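Side-chain contacts in sarcoplasmic calcium-binding proteins II, V, VI, and VII (Branchiostoma lanceolatum, PDB 2SAS), which binds calcium ions through EF-hand sites in muscle and seems more abundant in fast-contracting muscle, although no functional relationship has been established: residues A[66-71]-A[83-88]; A[11-16]-A[167-172]; A[33-38]-A[56-61]; A[97-102]-A[163-168]. All coordinates share one frame; numbering follows the deposited sequence.

Contact 1: A[66-71]-A[83-88]. With CA (calcium ion), chain C.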
# COMPACT_ATOMS: atom_id res chain seq x y z
N LYS A 66 -17.10 -15.01 -10.44
CA LYS A 66 -17.21 -15.02 -11.91
C LYS A 66 -18.67 -14.90 -12.36
O LYS A 66 -19.00 -14.09 -13.24
CB LYS A 66 -16.66 -16.31 -12.50
CG LYS A 66 -16.07 -16.29 -13.88
CD LYS A 66 -15.55 -17.63 -14.36
CE LYS A 66 -16.59 -18.62 -14.82
NZ LYS A 66 -17.29 -19.25 -13.66
N GLY A 67 -19.54 -15.69 -11.81
CA GLY A 67 -20.97 -15.68 -12.14
C GLY A 67 -21.76 -14.47 -11.74
O GLY A 67 -22.96 -14.33 -12.05
N ARG A 68 -21.17 -13.52 -11.05
CA ARG A 68 -21.82 -12.31 -10.59
C ARG A 68 -21.23 -11.03 -11.18
O ARG A 68 -21.95 -10.00 -11.27
CB ARG A 68 -21.65 -12.09 -9.10
CG ARG A 68 -22.47 -12.83 -8.10
CD ARG A 68 -22.02 -12.44 -6.71
NE ARG A 68 -22.21 -13.55 -5.79
CZ ARG A 68 -23.43 -13.83 -5.32
NH1 ARG A 68 -24.43 -13.01 -5.66
NH2 ARG A 68 -23.68 -14.85 -4.51
N ALA A 69 -19.96 -11.08 -11.48
CA ALA A 69 -19.26 -9.89 -11.94
C ALA A 69 -18.80 -9.98 -13.36
O ALA A 69 -18.60 -8.91 -13.93
CB ALA A 69 -18.08 -9.57 -10.99
N ASP A 70 -18.68 -11.18 -13.90
CA ASP A 70 -18.22 -11.28 -15.29
C ASP A 70 -19.42 -11.05 -16.25
O ASP A 70 -20.03 -12.02 -16.74
CB ASP A 70 -17.55 -12.59 -15.54
CG ASP A 70 -16.76 -12.63 -16.84
OD1 ASP A 70 -16.24 -11.58 -17.32
OD2 ASP A 70 -16.67 -13.78 -17.27
N ILE A 71 -19.63 -9.79 -16.52
CA ILE A 71 -20.74 -9.40 -17.40
C ILE A 71 -20.63 -9.89 -18.83
O ILE A 71 -21.69 -10.37 -19.30
CB ILE A 71 -21.02 -7.86 -17.26
CG1 ILE A 71 -21.42 -7.53 -15.78
CG2 ILE A 71 -22.14 -7.46 -18.25
CD1 ILE A 71 -22.61 -8.40 -15.23
N LEU A 83 -15.93 -3.29 -9.77
CA LEU A 83 -16.48 -2.01 -9.17
C LEU A 83 -18.00 -2.10 -9.26
O LEU A 83 -18.75 -1.99 -8.28
CB LEU A 83 -15.87 -0.85 -9.91
CG LEU A 83 -15.42 0.39 -9.20
CD1 LEU A 83 -15.35 1.58 -10.16
CD2 LEU A 83 -16.32 0.79 -8.02
N ALA A 84 -18.48 -2.36 -10.47
CA ALA A 84 -19.91 -2.55 -10.78
C ALA A 84 -20.55 -3.50 -9.82
O ALA A 84 -21.66 -3.21 -9.35
CB ALA A 84 -20.07 -3.06 -12.22
N MET A 85 -19.95 -4.64 -9.53
CA MET A 85 -20.49 -5.62 -8.58
C MET A 85 -20.66 -4.95 -7.21
O MET A 85 -21.71 -5.09 -6.56
CB MET A 85 -19.62 -6.86 -8.44
CG MET A 85 -20.11 -7.75 -7.32
SD MET A 85 -19.13 -9.31 -7.36
CE MET A 85 -17.54 -8.55 -6.95
N TRP A 86 -19.67 -4.21 -6.80
CA TRP A 86 -19.75 -3.53 -5.48
C TRP A 86 -20.77 -2.42 -5.43
O TRP A 86 -21.48 -2.31 -4.39
CB TRP A 86 -18.35 -3.15 -5.03
CG TRP A 86 -17.83 -4.37 -4.32
CD1 TRP A 86 -16.83 -5.18 -4.72
CD2 TRP A 86 -18.33 -4.91 -3.09
NE1 TRP A 86 -16.65 -6.19 -3.83
CE2 TRP A 86 -17.54 -6.08 -2.82
CE3 TRP A 86 -19.34 -4.56 -2.20
CZ2 TRP A 86 -17.74 -6.86 -1.69
CZ3 TRP A 86 -19.55 -5.36 -1.08
CH2 TRP A 86 -18.76 -6.47 -0.83
N GLU A 87 -20.90 -1.67 -6.50
CA GLU A 87 -21.92 -0.59 -6.55
C GLU A 87 -23.30 -1.18 -6.40
O GLU A 87 -24.15 -0.57 -5.74
CB GLU A 87 -21.88 0.28 -7.77
CG GLU A 87 -20.57 0.97 -8.16
CD GLU A 87 -20.85 2.41 -8.55
OE1 GLU A 87 -22.02 2.68 -8.81
OE2 GLU A 87 -19.86 3.19 -8.53
N LYS A 88 -23.48 -2.34 -6.98
CA LYS A 88 -24.80 -3.05 -6.91
C LYS A 88 -25.03 -3.48 -5.48
O LYS A 88 -26.01 -3.04 -4.87
CB LYS A 88 -24.84 -4.11 -7.97
CG LYS A 88 -25.76 -5.27 -8.05
CD LYS A 88 -25.12 -6.53 -8.64
CE LYS A 88 -24.00 -7.21 -7.92
NZ LYS A 88 -24.41 -8.25 -6.92
CA CA C . -15.08 -10.12 -17.86
O HOH W 1 -13.58 -8.65 -18.77
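Met85 lays its thioether across Ala69 and Arg68, joining the exiting helix of the second EF-hand (79-91) to the last turn of its entering helix (48-69). The two backbones come close here, with CA of Ala69 5.6 Å from CA of Met85, a spacing that the small alanine side chain permits. Following Met85 outward, CB faces CB of Ala69 at 4.0 Å. CG is anti to the backbone N (chi1 172°) and the chain runs straight on through chi2, which carries the sulfur over to the other helix. SD then lies 3.8 Å from Ala69 CB and 4.1 Å from Arg68 CB, touching two successive residues from one side. Met85 SD is also 3.7 Å from Trp102 NE1, and at chi3 (65°) the chain bends, bringing CE alongside the same indole. The contact is buried and wholly apolar.

Beyond its CB, Arg68 leaves the methionine. Its NE forms a salt bridge with Asp64 one turn earlier, and the guanidinium also passes near Lys88, with NH1 4.9 Å from NZ; the Asp64 carboxylate probably eases this pairing of like charges. Directly after Ala69 the helix gives out at Asp70, the first ligand of the calcium loop, whose backbone forms an inverse gamma turn. Its OD1 binds the calcium ion, as do Asn72, Asp74, the carbonyl of Val76, Glu81 and a water 2.3 Å from the metal. The carboxylate of Glu81 ties the loop together: OE1 binds calcium while OE2 accepts a hydrogen bond from Ile71 N.

Contact 2: A[11-16]-A[167-172]; sequences KFTFDF and RLLTSP
Thr13, with the largest surface buried here, points its CG2 methyl into a notch formed by Leu168 and Leu169 near the end of helix 158-170. The methyl meets CD1 of Leu168 tip to tip at 3.4 Å, a tight approach, and CD2 of Leu169 at 3.7 Å, the latter chain passing at a slant. The first torsion of Thr13 (chi1 71°) sets OG1 between the backbone N and carbonyl carbon and turns CG2 outward. The hydroxyl is thereby kept for polar partners: it is hydrogen-bonded to Ile10 O in its own helix and to Tyr82 OH, so a buried oxygen is satisfied beside two leucines.

Leu168 reaches the other helix because its CG stands anti to the backbone N (chi1 -161°). The same CD1 that touches Thr13 also approaches CD1 of Phe12, 4.4 Å away and oblique to the ring. Phe12 has a further aromatic partner in Phe16, one turn on, whose ring centre lies beneath Phe12 CE2. Gln137 of the second subunit packs on Phe12 too, which brings the dimer interface close to this core. Leu169, for its part, also packs on Trp86 of helix 79-91.

Apolar side chains meeting across two helices 151 residues apart in sequence are here the joint between the entering helix of the first EF-hand and the last helix of the fourth, closing the N-terminal half of this EF-hand fold onto its C-terminal half.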
# COMPACT_ATOMS: atom_id res chain seq x y z
N LYS A 11 -10.76 -0.74 -4.29
CA LYS A 11 -9.52 -1.00 -5.04
C LYS A 11 -8.63 -1.86 -4.13
O LYS A 11 -8.12 -2.91 -4.53
CB LYS A 11 -8.86 0.26 -5.53
CG LYS A 11 -7.71 0.09 -6.54
CD LYS A 11 -8.09 -0.91 -7.65
CE LYS A 11 -7.14 -0.74 -8.82
NZ LYS A 11 -5.80 -1.34 -8.49
N PHE A 12 -8.51 -1.42 -2.87
CA PHE A 12 -7.74 -2.11 -1.85
C PHE A 12 -8.02 -3.59 -1.83
O PHE A 12 -7.05 -4.38 -1.89
CB PHE A 12 -7.84 -1.51 -0.47
CG PHE A 12 -6.99 -2.14 0.60
CD1 PHE A 12 -7.45 -3.21 1.34
CD2 PHE A 12 -5.71 -1.61 0.84
CE1 PHE A 12 -6.66 -3.76 2.36
CE2 PHE A 12 -4.92 -2.15 1.86
CZ PHE A 12 -5.39 -3.22 2.62
N THR A 13 -9.25 -4.02 -1.71
CA THR A 13 -9.57 -5.47 -1.71
C THR A 13 -9.30 -6.13 -3.04
O THR A 13 -8.96 -7.36 -3.13
CB THR A 13 -11.07 -5.65 -1.25
OG1 THR A 13 -11.90 -5.14 -2.33
CG2 THR A 13 -11.37 -4.86 0.04
N PHE A 14 -9.44 -5.40 -4.15
CA PHE A 14 -9.21 -6.03 -5.48
C PHE A 14 -7.75 -6.49 -5.44
O PHE A 14 -7.42 -7.66 -5.57
CB PHE A 14 -9.54 -5.04 -6.60
CG PHE A 14 -9.46 -5.47 -8.03
CD1 PHE A 14 -10.52 -6.14 -8.65
CD2 PHE A 14 -8.33 -5.21 -8.78
CE1 PHE A 14 -10.43 -6.57 -9.98
CE2 PHE A 14 -8.20 -5.61 -10.10
CZ PHE A 14 -9.27 -6.28 -10.67
N ASP A 15 -6.91 -5.48 -5.18
CA ASP A 15 -5.48 -5.57 -5.19
C ASP A 15 -4.76 -6.46 -4.20
O ASP A 15 -3.73 -7.04 -4.59
CB ASP A 15 -4.88 -4.15 -5.02
CG ASP A 15 -4.94 -3.28 -6.24
OD1 ASP A 15 -5.49 -3.70 -7.26
OD2 ASP A 15 -4.39 -2.15 -6.19
N PHE A 16 -5.18 -6.48 -2.97
CA PHE A 16 -4.55 -7.22 -1.88
C PHE A 16 -5.25 -8.50 -1.56
O PHE A 16 -4.64 -9.48 -1.11
CB PHE A 16 -4.53 -6.33 -0.60
CG PHE A 16 -3.48 -5.27 -0.74
CD1 PHE A 16 -3.66 -4.23 -1.65
CD2 PHE A 16 -2.32 -5.38 0.01
CE1 PHE A 16 -2.64 -3.26 -1.82
CE2 PHE A 16 -1.30 -4.43 -0.13
CZ PHE A 16 -1.46 -3.42 -1.07
N ARG A 167 -17.28 -3.36 7.06
CA ARG A 167 -17.14 -1.89 7.09
C ARG A 167 -16.12 -1.39 6.08
O ARG A 167 -16.28 -0.24 5.64
CB ARG A 167 -16.78 -1.40 8.48
CG ARG A 167 -17.88 -1.69 9.52
CD ARG A 167 -17.19 -1.34 10.83
NE ARG A 167 -18.16 -1.30 11.91
CZ ARG A 167 -18.81 -0.16 12.19
NH1 ARG A 167 -18.51 0.95 11.49
NH2 ARG A 167 -19.70 -0.12 13.18
N LEU A 168 -15.15 -2.20 5.80
CA LEU A 168 -14.09 -1.90 4.84
C LEU A 168 -14.72 -1.82 3.43
O LEU A 168 -14.37 -1.00 2.60
CB LEU A 168 -13.07 -3.07 4.84
CG LEU A 168 -11.69 -2.88 4.30
CD1 LEU A 168 -11.28 -4.03 3.36
CD2 LEU A 168 -11.49 -1.58 3.54
N LEU A 169 -15.62 -2.78 3.19
CA LEU A 169 -16.30 -2.90 1.91
C LEU A 169 -17.42 -1.85 1.75
O LEU A 169 -17.61 -1.36 0.61
CB LEU A 169 -16.75 -4.34 1.72
CG LEU A 169 -15.95 -5.32 0.88
CD1 LEU A 169 -15.54 -4.76 -0.48
CD2 LEU A 169 -14.65 -5.67 1.65
N THR A 170 -18.15 -1.54 2.80
CA THR A 170 -19.29 -0.63 2.61
C THR A 170 -19.40 0.74 3.17
O THR A 170 -20.12 1.57 2.49
CB THR A 170 -20.59 -1.48 2.97
OG1 THR A 170 -20.49 -1.72 4.40
CG2 THR A 170 -20.64 -2.79 2.18
N SER A 171 -18.71 1.14 4.22
CA SER A 171 -18.90 2.47 4.79
C SER A 171 -18.49 3.59 3.86
O SER A 171 -17.46 3.50 3.20
CB SER A 171 -18.15 2.67 6.11
OG SER A 171 -18.37 1.51 6.91
N PRO A 172 -19.32 4.62 3.92
CA PRO A 172 -19.07 5.82 3.12
C PRO A 172 -18.15 6.73 3.91
O PRO A 172 -17.87 7.83 3.42
CB PRO A 172 -20.49 6.33 2.88
CG PRO A 172 -21.20 6.04 4.13
CD PRO A 172 -20.59 4.73 4.64

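Contact 3: A[33-38]-A[56-61]; sequences DMMTRY and ASLEDE
No ring or other flat group enters where Leu58 meets Met34 and Met35; the flat groups of these helices lie round the margin. The Tyr38 ring, one turn beyond Met34, meets the ring of Tyr51 with the planes at about 85°, nearly perpendicular. The carboxylate of Glu61 is turned to other partners, OE1 being gripped by a salt bridge from Arg106 and a hydrogen bond from Asn105 ND2.

Between these lies a small cluster of three buried apolar chains. Leu58 has the most surface covered and puts both methyls to work. CD1 nestles against Met35, 3.6 Å from CG and 3.9 Å from SD, and also faces Met34 CB at 4.2 Å. CD2 takes the other methionine sulfur, with Met34 SD 4.2 Å away. The leucine fork is therefore wedged between neighbouring methionines, each of which crosses it at a slant.

The two methionines start alike, with CG anti to the carbonyl carbon, and then part. Met34 stays extended beyond CG (chi2 -178°), sending its sulfur past Leu58. Met35 folds at both later torsions (chi2 -58°), which keeps its SD beside CD1 of the leucine.

The backbones stand well apart, CA of Met35 being 8.5 Å from CA of Leu58. Helix 28-42, which leaves the first calcium loop, is thus packed on helix 48-69, which enters the second. Helix 103-114 adjoins both, Arg106 touching Met34 and Leu58 and Phe109 touching Met34, while Met35 also rests on Tyr51 and Met54 of helix 48-69.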
# COMPACT_ATOMS: atom_id res chain seq x y z
N ASP A 33 -2.76 -18.99 -7.23
CA ASP A 33 -1.70 -18.28 -6.50
C ASP A 33 -1.98 -18.26 -4.99
O ASP A 33 -1.11 -18.10 -4.12
CB ASP A 33 -1.55 -16.84 -6.98
CG ASP A 33 -0.73 -16.59 -8.21
OD1 ASP A 33 -0.63 -17.54 -9.02
OD2 ASP A 33 -0.22 -15.46 -8.42
N MET A 34 -3.25 -18.37 -4.65
CA MET A 34 -3.61 -18.39 -3.22
C MET A 34 -3.15 -19.75 -2.66
O MET A 34 -2.59 -19.85 -1.55
CB MET A 34 -5.08 -18.13 -3.15
CG MET A 34 -5.32 -16.66 -3.45
SD MET A 34 -7.13 -16.47 -3.27
CE MET A 34 -7.40 -15.08 -4.39
N MET A 35 -3.39 -20.77 -3.45
CA MET A 35 -3.08 -22.17 -3.22
C MET A 35 -1.59 -22.36 -3.14
O MET A 35 -1.07 -23.01 -2.22
CB MET A 35 -3.68 -23.09 -4.29
CG MET A 35 -5.10 -23.43 -3.97
SD MET A 35 -5.20 -24.24 -2.33
CE MET A 35 -4.18 -25.69 -2.73
N THR A 36 -0.90 -21.78 -4.11
CA THR A 36 0.56 -21.79 -4.08
C THR A 36 1.03 -21.16 -2.77
O THR A 36 1.96 -21.67 -2.18
CB THR A 36 1.25 -21.01 -5.26
OG1 THR A 36 0.79 -21.68 -6.44
CG2 THR A 36 2.79 -20.98 -5.12
N ARG A 37 0.45 -20.08 -2.36
CA ARG A 37 0.84 -19.34 -1.11
C ARG A 37 0.68 -20.33 0.07
O ARG A 37 1.64 -20.53 0.82
CB ARG A 37 -0.06 -18.18 -0.86
CG ARG A 37 0.42 -16.76 -0.75
CD ARG A 37 -0.54 -15.89 -1.53
NE ARG A 37 -0.59 -14.53 -1.18
CZ ARG A 37 0.30 -13.54 -1.27
NH1 ARG A 37 1.56 -13.75 -1.69
NH2 ARG A 37 -0.04 -12.29 -0.91
N TYR A 38 -0.52 -20.91 0.10
CA TYR A 38 -0.97 -21.86 1.10
C TYR A 38 -0.03 -23.04 1.31
O TYR A 38 0.28 -23.40 2.46
CB TYR A 38 -2.37 -22.36 0.81
CG TYR A 38 -3.19 -22.93 1.94
CD1 TYR A 38 -3.52 -22.20 3.09
CD2 TYR A 38 -3.69 -24.23 1.86
CE1 TYR A 38 -4.33 -22.73 4.08
CE2 TYR A 38 -4.50 -24.77 2.82
CZ TYR A 38 -4.82 -24.02 3.95
OH TYR A 38 -5.59 -24.58 4.96
N ALA A 56 -11.30 -26.69 -3.40
CA ALA A 56 -12.70 -26.79 -3.67
C ALA A 56 -13.43 -25.52 -3.20
O ALA A 56 -14.31 -25.00 -3.93
CB ALA A 56 -13.35 -28.03 -3.14
N SER A 57 -13.03 -24.98 -2.05
CA SER A 57 -13.67 -23.74 -1.58
C SER A 57 -13.21 -22.56 -2.41
O SER A 57 -13.99 -21.59 -2.51
CB SER A 57 -13.57 -23.50 -0.07
OG SER A 57 -12.30 -23.81 0.39
N LEU A 58 -12.03 -22.60 -2.98
CA LEU A 58 -11.53 -21.50 -3.84
C LEU A 58 -12.23 -21.56 -5.21
O LEU A 58 -12.59 -20.57 -5.86
CB LEU A 58 -10.00 -21.57 -3.91
CG LEU A 58 -9.23 -21.20 -2.63
CD1 LEU A 58 -7.73 -21.32 -2.73
CD2 LEU A 58 -9.57 -19.74 -2.29
N GLU A 59 -12.38 -22.79 -5.70
CA GLU A 59 -13.03 -23.03 -6.99
C GLU A 59 -14.46 -22.48 -6.96
O GLU A 59 -14.92 -21.74 -7.83
CB GLU A 59 -13.09 -24.55 -7.25
CG GLU A 59 -11.70 -25.02 -7.70
CD GLU A 59 -11.56 -26.46 -8.02
OE1 GLU A 59 -12.44 -27.18 -7.55
OE2 GLU A 59 -10.64 -26.88 -8.66
N ASP A 60 -15.11 -22.86 -5.91
CA ASP A 60 -16.46 -22.52 -5.49
C ASP A 60 -16.52 -21.01 -5.26
O ASP A 60 -17.51 -20.32 -5.53
CB ASP A 60 -16.68 -23.39 -4.26
CG ASP A 60 -18.02 -23.94 -3.95
OD1 ASP A 60 -19.03 -23.21 -4.12
OD2 ASP A 60 -18.05 -25.14 -3.49
N GLU A 61 -15.44 -20.42 -4.75
CA GLU A 61 -15.41 -18.97 -4.56
C GLU A 61 -15.32 -18.30 -5.94
O GLU A 61 -16.22 -17.45 -6.29
CB GLU A 61 -14.29 -18.52 -3.67
CG GLU A 61 -14.42 -17.16 -3.02
CD GLU A 61 -13.17 -16.51 -2.54
OE1 GLU A 61 -12.39 -17.29 -1.95
OE2 GLU A 61 -12.95 -15.32 -2.71

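Contact 4: A[97-102]-A[163-168]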
# COMPACT_ATOMS: atom_id res chain seq x y z
N ALA A 97 -24.01 -10.76 6.75
CA ALA A 97 -24.95 -11.78 6.24
C ALA A 97 -25.59 -11.43 4.90
O ALA A 97 -26.23 -12.37 4.36
CB ALA A 97 -25.98 -12.07 7.35
N ASP A 98 -25.45 -10.24 4.34
CA ASP A 98 -26.04 -9.84 3.04
C ASP A 98 -25.06 -9.86 1.84
O ASP A 98 -25.50 -9.71 0.69
CB ASP A 98 -26.57 -8.38 3.05
CG ASP A 98 -28.05 -8.24 3.23
OD1 ASP A 98 -28.80 -9.10 2.75
OD2 ASP A 98 -28.48 -7.25 3.88
N LEU A 99 -23.78 -9.87 2.11
CA LEU A 99 -22.68 -9.86 1.15
C LEU A 99 -22.85 -11.06 0.22
O LEU A 99 -23.42 -12.08 0.68
CB LEU A 99 -21.37 -9.92 1.95
CG LEU A 99 -20.52 -8.65 1.87
CD1 LEU A 99 -21.41 -7.42 1.79
CD2 LEU A 99 -19.62 -8.60 3.12
N PRO A 100 -22.32 -10.92 -0.97
CA PRO A 100 -22.44 -12.04 -1.91
C PRO A 100 -21.66 -13.18 -1.31
O PRO A 100 -20.62 -12.99 -0.65
CB PRO A 100 -21.95 -11.49 -3.23
CG PRO A 100 -21.15 -10.26 -2.90
CD PRO A 100 -21.60 -9.79 -1.54
N ALA A 101 -22.15 -14.37 -1.57
CA ALA A 101 -21.57 -15.60 -1.10
C ALA A 101 -20.09 -15.76 -1.29
O ALA A 101 -19.55 -16.43 -0.37
CB ALA A 101 -22.30 -16.80 -1.73
N TRP A 102 -19.47 -15.27 -2.34
CA TRP A 102 -18.02 -15.47 -2.55
C TRP A 102 -17.27 -14.88 -1.35
O TRP A 102 -16.18 -15.34 -1.02
CB TRP A 102 -17.52 -14.90 -3.89
CG TRP A 102 -17.53 -13.42 -3.99
CD1 TRP A 102 -18.56 -12.64 -4.42
CD2 TRP A 102 -16.49 -12.49 -3.59
NE1 TRP A 102 -18.25 -11.31 -4.34
CE2 TRP A 102 -16.98 -11.19 -3.85
CE3 TRP A 102 -15.21 -12.65 -3.09
CZ2 TRP A 102 -16.23 -10.06 -3.60
CZ3 TRP A 102 -14.46 -11.53 -2.82
CH2 TRP A 102 -14.96 -10.25 -3.07
N GLU A 163 -17.03 -8.13 10.97
CA GLU A 163 -17.60 -6.80 11.18
C GLU A 163 -16.77 -5.75 10.45
O GLU A 163 -17.29 -4.83 9.83
CB GLU A 163 -17.70 -6.37 12.66
CG GLU A 163 -18.43 -7.20 13.71
CD GLU A 163 -18.28 -6.77 15.16
OE1 GLU A 163 -17.78 -5.71 15.53
OE2 GLU A 163 -18.70 -7.62 15.99
N LEU A 164 -15.45 -5.92 10.63
CA LEU A 164 -14.50 -4.98 10.02
C LEU A 164 -14.43 -5.17 8.52
O LEU A 164 -14.42 -4.20 7.75
CB LEU A 164 -13.20 -5.11 10.78
CG LEU A 164 -13.23 -4.89 12.29
CD1 LEU A 164 -11.95 -5.45 12.88
CD2 LEU A 164 -13.32 -3.38 12.53
N TYR A 165 -14.43 -6.43 8.09
CA TYR A 165 -14.41 -6.66 6.61
C TYR A 165 -15.60 -5.92 5.98
O TYR A 165 -15.38 -5.12 5.06
CB TYR A 165 -14.29 -8.13 6.26
CG TYR A 165 -14.27 -8.51 4.81
CD1 TYR A 165 -15.50 -8.63 4.14
CD2 TYR A 165 -13.14 -8.81 4.10
CE1 TYR A 165 -15.56 -9.05 2.82
CE2 TYR A 165 -13.16 -9.20 2.76
CZ TYR A 165 -14.38 -9.35 2.13
OH TYR A 165 -14.46 -9.74 0.81
N TYR A 166 -16.76 -6.10 6.58
CA TYR A 166 -18.01 -5.47 6.19
C TYR A 166 -17.89 -3.96 6.05
O TYR A 166 -18.35 -3.33 5.09
CB TYR A 166 -19.17 -5.73 7.20
CG TYR A 166 -20.46 -5.10 6.70
CD1 TYR A 166 -21.02 -5.58 5.51
CD2 TYR A 166 -21.15 -4.07 7.36
CE1 TYR A 166 -22.20 -5.09 4.97
CE2 TYR A 166 -22.32 -3.54 6.83
CZ TYR A 166 -22.85 -4.05 5.65
OH TYR A 166 -24.02 -3.55 5.13
N ARG A 167 -17.28 -3.36 7.06
CA ARG A 167 -17.14 -1.89 7.09
C ARG A 167 -16.12 -1.39 6.08
O ARG A 167 -16.28 -0.24 5.64
CB ARG A 167 -16.78 -1.40 8.48
CG ARG A 167 -17.88 -1.69 9.52
CD ARG A 167 -17.19 -1.34 10.83
NE ARG A 167 -18.16 -1.30 11.91
CZ ARG A 167 -18.81 -0.16 12.19
NH1 ARG A 167 -18.51 0.95 11.49
NH2 ARG A 167 -19.70 -0.12 13.18
N LEU A 168 -15.15 -2.20 5.80
CA LEU A 168 -14.09 -1.90 4.84
C LEU A 168 -14.72 -1.82 3.43
O LEU A 168 -14.37 -1.00 2.60
CB LEU A 168 -13.07 -3.07 4.84
CG LEU A 168 -11.69 -2.88 4.30
CD1 LEU A 168 -11.28 -4.03 3.36
CD2 LEU A 168 -11.49 -1.58 3.54
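Leu99 and Tyr166 mark where the two backbones run nearest each other, with their CA atoms 8.2 Å apart. Segment 97-102 leaves a short 3-10 turn at Asp98 and becomes extended at Leu99 (psi 154°) and Pro100; segment 163-168 is regular helix. No hydrogen bond spans them, and the contact rests on side chains.

Leu99 divides its two methyls between successive tyrosines. CD1 comes to the edge of the Tyr166 ring, 4.0 Å from CE1 and near the ring plane. CD2 does the same at Tyr165, 4.1 Å from its CE1, and lies equally far from CD1 of Tyr166. Both tyrosines have CG anti to the backbone N, yet being adjacent in the helix they leave it in different directions, and each offers a ring edge to one methyl of the leucine. With an alanine at Leu99 both methyls are gone, and the two tyrosine edges would probably lose their common apolar partner, leaving a gap between linker and helix.

Tyr165 reaches further, to Trp102. Its OH stands 3.9 Å from CH2 and 4.0 Å from CZ3, approaching the indole obliquely, while the two side chains cross at about a right angle. With CG of Trp102 between its backbone N and carbonyl carbon (chi1 68°), the six-membered ring is carried to the tyrosine hydroxyl. Helix 103-114 covers Tyr165 further, through Cys103, Arg106, Ile107 and Leu110.

The arrangement anchors a linker between EF-hands: the chain between helices 79-91 and 103-114, joining the second hand to the third, is laid against the last helix of the fourth.

Overall arrangement
Contacts 1, 2 and 4 form a connected core, while contact 3 stands off to one side. Contacts 2 and 4 share helix 158-170, and their centres are about 10 Å apart. Contact 1 touches both: Trp86 packs on Leu169 and on Leu99, and Met85 on Trp102. Contact 3, its centre about 20 Å from those of contacts 1 and 2, shares helix 48-69 with contact 1 and meets contact 4 where Glu61 packs on Trp102. Along the chain, contact 3 closes before contact 1 opens and contact 1 before contact 4; contact 2 encloses contacts 1 and 3 and ends with contact 4. Short-range helix pairs of the first two EF-hands are thus bound to the fourth in one compact body.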